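Side-chain contacts in protein synthesis inhibitor, putative (Thermotoga maritima, PDB 2B33), which is a putative endoribonuclease of the RutC (YjgF-like) family, a family generally assigned deaminase activity, and can bind calcium: residues Lys62-Arg65 with Val66-Leu70; Asn101-Tyr104 with Ser105-Phe108. All blocks are in the same frame, centred on the assembly; numbering follows the deposited sequence.

Interaction 1: Lys62-Arg65 with Val66-Leu70. With EDO (1,2-ethanediol), chain D.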
ATOM      1  N   LYS A  62      -7.222 -17.455 -12.254  1.00 34.88           N
ATOM      2  CA  LYS A  62      -7.381 -16.760 -10.973  1.00 33.59           C
ATOM      3  C   LYS A  62      -7.146 -15.249 -11.124  1.00 34.40           C
ATOM      4  O   LYS A  62      -7.888 -14.452 -10.561  1.00 34.19           O
ATOM      5  CB  LYS A  62      -6.478 -17.369  -9.904  1.00 33.79           C
ATOM      6  CG  LYS A  62      -6.889 -18.799  -9.537  1.00 31.41           C
ATOM      7  CD  LYS A  62      -5.879 -19.491  -8.670  1.00 30.14           C
ATOM      8  CE  LYS A  62      -6.222 -20.965  -8.524  1.00 31.15           C
ATOM      9  NZ  LYS A  62      -5.151 -21.744  -7.878  1.00 32.89           N
ATOM     10  N   THR A  63      -6.134 -14.869 -11.904  1.00 35.10           N
ATOM     11  CA  THR A  63      -5.827 -13.461 -12.183  1.00 35.49           C
ATOM     12  C   THR A  63      -6.952 -12.804 -12.989  1.00 36.38           C
ATOM     13  O   THR A  63      -7.251 -11.616 -12.808  1.00 38.30           O
ATOM     14  CB  THR A  63      -4.513 -13.322 -12.987  1.00 35.73           C
ATOM     15  OG1 THR A  63      -3.461 -13.991 -12.299  1.00 31.60           O
ATOM     16  CG2 THR A  63      -4.123 -11.851 -13.190  1.00 37.08           C
ATOM     17  N   GLU A  64      -7.548 -13.569 -13.894  1.00 36.12           N
ATOM     18  CA  GLU A  64      -8.667 -13.088 -14.697  1.00 36.59           C
ATOM     19  C   GLU A  64      -9.847 -12.697 -13.815  1.00 36.51           C
ATOM     20  O   GLU A  64     -10.476 -11.671 -14.038  1.00 35.19           O
ATOM     21  CB  GLU A  64      -9.119 -14.181 -15.670  1.00 36.53           C
ATOM     22  CG  GLU A  64     -10.248 -13.768 -16.616  1.00 34.39           C
ATOM     23  CD  GLU A  64     -10.717 -14.896 -17.513  1.00 35.64           C
ATOM     24  OE1 GLU A  64     -10.568 -16.086 -17.144  1.00 41.80           O
ATOM     25  OE2 GLU A  64     -11.265 -14.591 -18.585  1.00 36.50           O
ATOM     26  N   ARG A  65     -10.149 -13.555 -12.843  1.00 37.08           N
ATOM     27  CA  ARG A  65     -11.242 -13.342 -11.891  1.00 37.38           C
ATOM     28  C   ARG A  65     -10.977 -12.115 -11.021  1.00 37.32           C
ATOM     29  O   ARG A  65     -11.854 -11.272 -10.859  1.00 38.31           O
ATOM     30  CB  ARG A  65     -11.410 -14.592 -11.019  1.00 36.97           C
ATOM     31  CG  ARG A  65     -12.612 -14.620 -10.089  1.00 36.40           C
ATOM     32  CD  ARG A  65     -13.939 -14.618 -10.848  1.00 37.69           C
ATOM     33  NE  ARG A  65     -14.406 -13.277 -11.206  1.00 37.29           N
ATOM     34  CZ  ARG A  65     -15.459 -13.003 -11.979  1.00 36.18           C
ATOM     35  NH1 ARG A  65     -16.182 -13.973 -12.531  1.00 39.67           N
ATOM     36  NH2 ARG A  65     -15.789 -11.736 -12.217  1.00 39.21           N
ATOM     37  N   VAL A  66      -9.763 -12.021 -10.481  1.00 36.81           N
ATOM     38  CA  VAL A  66      -9.345 -10.863  -9.675  1.00 37.07           C
ATOM     39  C   VAL A  66      -9.500  -9.545 -10.457  1.00 37.48           C
ATOM     40  O   VAL A  66     -10.055  -8.573  -9.941  1.00 38.32           O
ATOM     41  CB  VAL A  66      -7.869 -10.981  -9.199  1.00 37.02           C
ATOM     42  CG1 VAL A  66      -7.392  -9.686  -8.566  1.00 37.03           C
ATOM     43  CG2 VAL A  66      -7.699 -12.117  -8.197  1.00 35.19           C
ATOM     44  N   LEU A  67      -8.995  -9.520 -11.687  1.00 36.90           N
ATOM     45  CA  LEU A  67      -9.079  -8.329 -12.533  1.00 36.17           C
ATOM     46  C   LEU A  67     -10.499  -8.042 -13.002  1.00 36.18           C
ATOM     47  O   LEU A  67     -10.845  -6.880 -13.218  1.00 36.72           O
ATOM     48  CB  LEU A  67      -8.111  -8.429 -13.714  1.00 36.14           C
ATOM     49  CG  LEU A  67      -6.625  -8.428 -13.322  1.00 36.72           C
ATOM     50  CD1 LEU A  67      -5.760  -8.820 -14.492  1.00 36.20           C
ATOM     51  CD2 LEU A  67      -6.187  -7.079 -12.774  1.00 39.03           C
ATOM     52  N   GLU A  68     -11.311  -9.086 -13.180  1.00 36.21           N
ATOM     53  CA  GLU A  68     -12.728  -8.904 -13.511  1.00 36.19           C
ATOM     54  C   GLU A  68     -13.484  -8.299 -12.331  1.00 36.09           C
ATOM     55  O   GLU A  68     -14.357  -7.451 -12.520  1.00 36.05           O
ATOM     56  CB  GLU A  68     -13.397 -10.211 -13.961  1.00 36.68           C
ATOM     57  CG  GLU A  68     -13.144 -10.583 -15.425  1.00 36.49           C
ATOM     58  CD  GLU A  68     -13.734  -9.572 -16.434  1.00 36.86           C
ATOM     59  OE1 GLU A  68     -14.854  -9.053 -16.213  1.00 39.12           O
ATOM     60  OE2 GLU A  68     -13.080  -9.307 -17.463  1.00 33.04           O
ATOM     61  N   ASN A  69     -13.147  -8.738 -11.121  1.00 36.61           N
ATOM     62  CA  ASN A  69     -13.735  -8.175  -9.911  1.00 36.27           C
ATOM     63  C   ASN A  69     -13.342  -6.705  -9.764  1.00 36.21           C
ATOM     64  O   ASN A  69     -14.195  -5.859  -9.485  1.00 34.92           O
ATOM     65  CB  ASN A  69     -13.305  -8.973  -8.671  1.00 36.79           C
ATOM     66  CG  ASN A  69     -13.898 -10.373  -8.629  1.00 35.49           C
ATOM     67  OD1 ASN A  69     -14.868 -10.666  -9.320  1.00 35.31           O
ATOM     68  ND2 ASN A  69     -13.333 -11.237  -7.789  1.00 33.35           N
ATOM     69  N   LEU A  70     -12.052  -6.415  -9.957  1.00 37.06           N
ATOM     70  CA  LEU A  70     -11.535  -5.037  -9.914  1.00 37.71           C
ATOM     71  C   LEU A  70     -12.240  -4.140 -10.929  1.00 36.27           C
ATOM     72  O   LEU A  70     -12.655  -3.029 -10.598  1.00 37.66           O
ATOM     73  CB  LEU A  70     -10.021  -5.017 -10.186  1.00 38.01           C
ATOM     74  CG  LEU A  70      -9.330  -3.645 -10.323  1.00 39.90           C
ATOM     75  CD1 LEU A  70      -9.518  -2.801  -9.071  1.00 41.87           C
ATOM     76  CD2 LEU A  70      -7.843  -3.800 -10.630  1.00 40.29           C
TER
HETATM   77  C1  EDO D 130      -8.939 -12.784 -20.763  1.00 66.36           C
HETATM   78  O1  EDO D 130      -9.967 -12.533 -19.798  1.00 64.48           O
HETATM   79  C2  EDO D 130      -7.569 -12.555 -20.123  1.00 66.63           C
HETATM   80  O2  EDO D 130      -6.662 -13.607 -20.487  1.00 63.90           O

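Interaction 2: Asn101-Tyr104 with Ser105-Phe108. With EDO (1,2-ethanediol), chain D.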
ATOM      1  N   ASN A 101       1.469 -11.284 -15.221  1.00 37.84           N
ATOM      2  CA  ASN A 101       1.702 -10.147 -16.112  1.00 38.47           C
ATOM      3  C   ASN A 101       1.035 -10.319 -17.471  1.00 38.42           C
ATOM      4  O   ASN A 101       0.561  -9.345 -18.053  1.00 37.59           O
ATOM      5  CB  ASN A 101       3.202  -9.898 -16.334  1.00 39.33           C
ATOM      6  CG  ASN A 101       3.896  -9.287 -15.126  1.00 41.58           C
ATOM      7  OD1 ASN A 101       3.329  -9.176 -14.043  1.00 49.29           O
ATOM      8  ND2 ASN A 101       5.143  -8.888 -15.316  1.00 48.51           N
ATOM      9  N   GLU A 102       1.018 -11.557 -17.962  1.00 37.94           N
ATOM     10  CA  GLU A 102       0.418 -11.907 -19.253  1.00 38.60           C
ATOM     11  C   GLU A 102      -1.070 -11.549 -19.264  1.00 37.24           C
ATOM     12  O   GLU A 102      -1.548 -10.892 -20.181  1.00 37.18           O
ATOM     13  CB  GLU A 102       0.636 -13.408 -19.501  1.00 38.05           C
ATOM     14  CG  GLU A 102       0.240 -13.960 -20.855  1.00 42.03           C
ATOM     15  CD  GLU A 102       0.645 -15.430 -21.025  1.00 42.95           C
ATOM     16  OE1 GLU A 102       1.023 -16.089 -20.029  1.00 46.01           O
ATOM     17  OE2 GLU A 102       0.585 -15.933 -22.164  1.00 54.82           O
ATOM     18  N   VAL A 103      -1.787 -11.965 -18.223  1.00 36.35           N
ATOM     19  CA  VAL A 103      -3.216 -11.660 -18.078  1.00 35.78           C
ATOM     20  C   VAL A 103      -3.421 -10.170 -17.731  1.00 35.96           C
ATOM     21  O   VAL A 103      -4.332  -9.532 -18.248  1.00 36.06           O
ATOM     22  CB  VAL A 103      -3.896 -12.554 -16.995  1.00 35.13           C
ATOM     23  CG1 VAL A 103      -5.377 -12.212 -16.864  1.00 35.40           C
ATOM     24  CG2 VAL A 103      -3.713 -14.048 -17.320  1.00 33.37           C
ATOM     25  N   TYR A 104      -2.569  -9.641 -16.856  1.00 36.04           N
ATOM     26  CA  TYR A 104      -2.600  -8.241 -16.426  1.00 36.54           C
ATOM     27  C   TYR A 104      -2.507  -7.284 -17.622  1.00 36.30           C
ATOM     28  O   TYR A 104      -3.248  -6.307 -17.688  1.00 36.25           O
ATOM     29  CB  TYR A 104      -1.443  -7.999 -15.449  1.00 36.66           C
ATOM     30  CG  TYR A 104      -1.410  -6.662 -14.757  1.00 36.59           C
ATOM     31  CD1 TYR A 104      -0.856  -5.554 -15.376  1.00 38.94           C
ATOM     32  CD2 TYR A 104      -1.876  -6.518 -13.455  1.00 36.89           C
ATOM     33  CE1 TYR A 104      -0.800  -4.329 -14.745  1.00 36.64           C
ATOM     34  CE2 TYR A 104      -1.815  -5.297 -12.810  1.00 36.03           C
ATOM     35  CZ  TYR A 104      -1.274  -4.202 -13.463  1.00 36.97           C
ATOM     36  OH  TYR A 104      -1.208  -2.970 -12.849  1.00 41.39           O
ATOM     37  N   SER A 105      -1.602  -7.587 -18.556  1.00 36.67           N
ATOM     38  CA  SER A 105      -1.405  -6.796 -19.781  1.00 37.56           C
ATOM     39  C   SER A 105      -2.653  -6.653 -20.645  1.00 37.61           C
ATOM     40  O   SER A 105      -2.792  -5.671 -21.371  1.00 36.64           O
ATOM     41  CB  SER A 105      -0.330  -7.429 -20.674  1.00 37.09           C
ATOM     42  OG  SER A 105       0.921  -7.480 -20.034  1.00 40.36           O
ATOM     43  N   ARG A 106      -3.535  -7.649 -20.594  1.00 37.83           N
ATOM     44  CA  ARG A 106      -4.791  -7.613 -21.347  1.00 38.44           C
ATOM     45  C   ARG A 106      -5.798  -6.609 -20.773  1.00 38.76           C
ATOM     46  O   ARG A 106      -6.747  -6.245 -21.455  1.00 39.56           O
ATOM     47  CB  ARG A 106      -5.392  -9.022 -21.451  1.00 38.51           C
ATOM     48  CG  ARG A 106      -4.566  -9.920 -22.370  1.00 40.88           C
ATOM     49  CD  ARG A 106      -4.635 -11.398 -22.024  1.00 44.16           C
ATOM     50  NE  ARG A 106      -3.700 -12.152 -22.869  1.00 47.51           N
ATOM     51  CZ  ARG A 106      -3.259 -13.396 -22.650  1.00 48.50           C
ATOM     52  NH1 ARG A 106      -3.624 -14.100 -21.572  1.00 50.07           N
ATOM     53  NH2 ARG A 106      -2.408 -13.942 -23.519  1.00 47.86           N
ATOM     54  N   TYR A 107      -5.583  -6.173 -19.530  1.00 39.91           N
ATOM     55  CA  TYR A 107      -6.405  -5.149 -18.866  1.00 40.79           C
ATOM     56  C   TYR A 107      -5.706  -3.774 -18.849  1.00 41.34           C
ATOM     57  O   TYR A 107      -6.345  -2.768 -19.154  1.00 42.33           O
ATOM     58  CB  TYR A 107      -6.775  -5.604 -17.436  1.00 41.23           C
ATOM     59  CG  TYR A 107      -7.750  -6.771 -17.422  1.00 41.72           C
ATOM     60  CD1 TYR A 107      -7.322  -8.060 -17.708  1.00 42.02           C
ATOM     61  CD2 TYR A 107      -9.102  -6.581 -17.142  1.00 41.31           C
ATOM     62  CE1 TYR A 107      -8.207  -9.131 -17.720  1.00 44.29           C
ATOM     63  CE2 TYR A 107     -10.000  -7.650 -17.150  1.00 41.67           C
ATOM     64  CZ  TYR A 107      -9.544  -8.922 -17.441  1.00 41.68           C
ATOM     65  OH  TYR A 107     -10.409  -9.993 -17.452  1.00 41.02           O
ATOM     66  N   PHE A 108      -4.404  -3.746 -18.519  1.00 41.72           N
ATOM     67  CA  PHE A 108      -3.604  -2.497 -18.411  1.00 40.48           C
ATOM     68  C   PHE A 108      -2.381  -2.350 -19.358  1.00 41.10           C
ATOM     69  O   PHE A 108      -1.446  -1.600 -19.050  1.00 42.02           O
ATOM     70  CB  PHE A 108      -3.076  -2.348 -16.982  1.00 39.57           C
ATOM     71  CG  PHE A 108      -4.126  -2.412 -15.922  1.00 39.22           C
ATOM     72  CD1 PHE A 108      -4.888  -1.294 -15.615  1.00 36.21           C
ATOM     73  CD2 PHE A 108      -4.315  -3.577 -15.183  1.00 37.44           C
ATOM     74  CE1 PHE A 108      -5.846  -1.340 -14.616  1.00 36.02           C
ATOM     75  CE2 PHE A 108      -5.270  -3.628 -14.178  1.00 38.25           C
ATOM     76  CZ  PHE A 108      -6.036  -2.505 -13.893  1.00 38.23           C
TER
HETATM   77  C1  EDO D 130      -8.939 -12.784 -20.763  1.00 66.36           C
HETATM   78  O1  EDO D 130      -9.967 -12.533 -19.798  1.00 64.48           O
HETATM   79  C2  EDO D 130      -7.569 -12.555 -20.123  1.00 66.63           C
HETATM   80  O2  EDO D 130      -6.662 -13.607 -20.487  1.00 63.90           O

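Interaction 1: Lys62-Arg65 with Val66-Leu70
Asn69 N donates the helical bond to Arg65 O at 2.9 Å, and the same two residues meet again through their side chains. Equivalent bonds run from the N of Val66, Leu67 and Glu68 to the O of Lys62, Thr63 and Glu64. Asn69 OD1 is approached by two weak, strongly bent bonds from one guanidinium, with Arg65 NE at 3.3 Å and Arg65 NH2 at 3.2 Å, while the amide and guanidinium planes are only 18° apart. Arg65 starts with CG anti to its own N (chi1 -173°) and then bends at chi2 and chi3, which folds the group forward over the next turn. There Arg65 NH2 also lies 3.3 Å from Glu68 CB. Arg65 NH1 makes a long, weak ion pair with OD2 of Asp48, a calcium ligand of this protein although no calcium is bound to this chain. With an alanine here the guanidinium is gone, and Asn69 OD1 would probably be left without these two donors and Asp48 without a nearby positive charge. Asn69 ND2 turns instead to Ile47 O. Glu64 stretches outward, and its OE2 accepts a 2.7 Å hydrogen bond from O1 of 1,2-ethanediol. On another side of the helix, Thr63 CG2 and Leu67 CD1 lie alongside one another at 3.7 Å. This apolar pair faces helix 97-108, touching Val103 and Phe108 among others, whereas Val66 packs on Ile129 and Ile131 of strand 129-136 and Leu70 on Val41 of strand 38-44.

Interaction 2: Asn101-Tyr104 with Ser105-Phe108
Tyr104 O in helix 97-108 takes two amide donors, Phe108 N at 2.9 Å and Tyr107 N at 3.0 Å, the first almost in line with the carbonyl and the second from above its plane. This helix is the crossover of the beta-alpha-beta unit formed with strands 84-91 and 114-119. One turn earlier Asn101 O is also held twice, by Ser105 N at 2.8 Å and by Ser105 OG at 2.7 Å, from opposite faces of the carbonyl plane. With OG beside its own N (chi1 -62°), the Ser105 hydroxyl points back along the helix and donates to the backbone. The rings of Tyr104 and Phe108 are inclined at 38°, with centroids 4.8 Å apart. The Tyr104 side chain also touches Val87, Pro113 and Pro28 of a second subunit, and its ring makes a cation-pi contact with Arg115. On the outer side, Glu102 and Arg106 run side by side, joined by a long salt bridge of 3.8 Å between Glu102 OE2 and Arg106 NH2. Arg106 NH1 donates to O2 of 1,2-ethanediol, and Glu102 O lies over one guanidinium face. The Tyr107 ring, whose OH pairs with Glu68, turns its edge to Val103 O, which lies in the ring plane 3.4 Å from Tyr107 CD1. Phe108 CD2 rests over one face of the Tyr104 ring, displaced toward the rim and 3.5 Å from Tyr104 CZ.

Interactions 1 and 2 lie on two neighbouring helices, 59-76 and 97-108, with centres about 11 Å apart, and they touch directly. Their polar joint is a probable hydrogen bond of 2.8 Å between Glu68 OE2 and Tyr107 OH. Leu67 CD1 reaches across from helix 59-76, 3.7 Å from Tyr107 CD1 and 3.8 Å from Tyr104 CA. The ethanediol molecule, probably from the crystallisation liquor, adds a second bridge, since one hydroxyl binds Glu64 of interaction 1 and the other Arg106 of interaction 2. The side chains of the calcium ligands Asp48 and Glu50 lie about 4 and 7 Å from that of Arg65, though no calcium is bound to this chain; interaction 2 lies away from them.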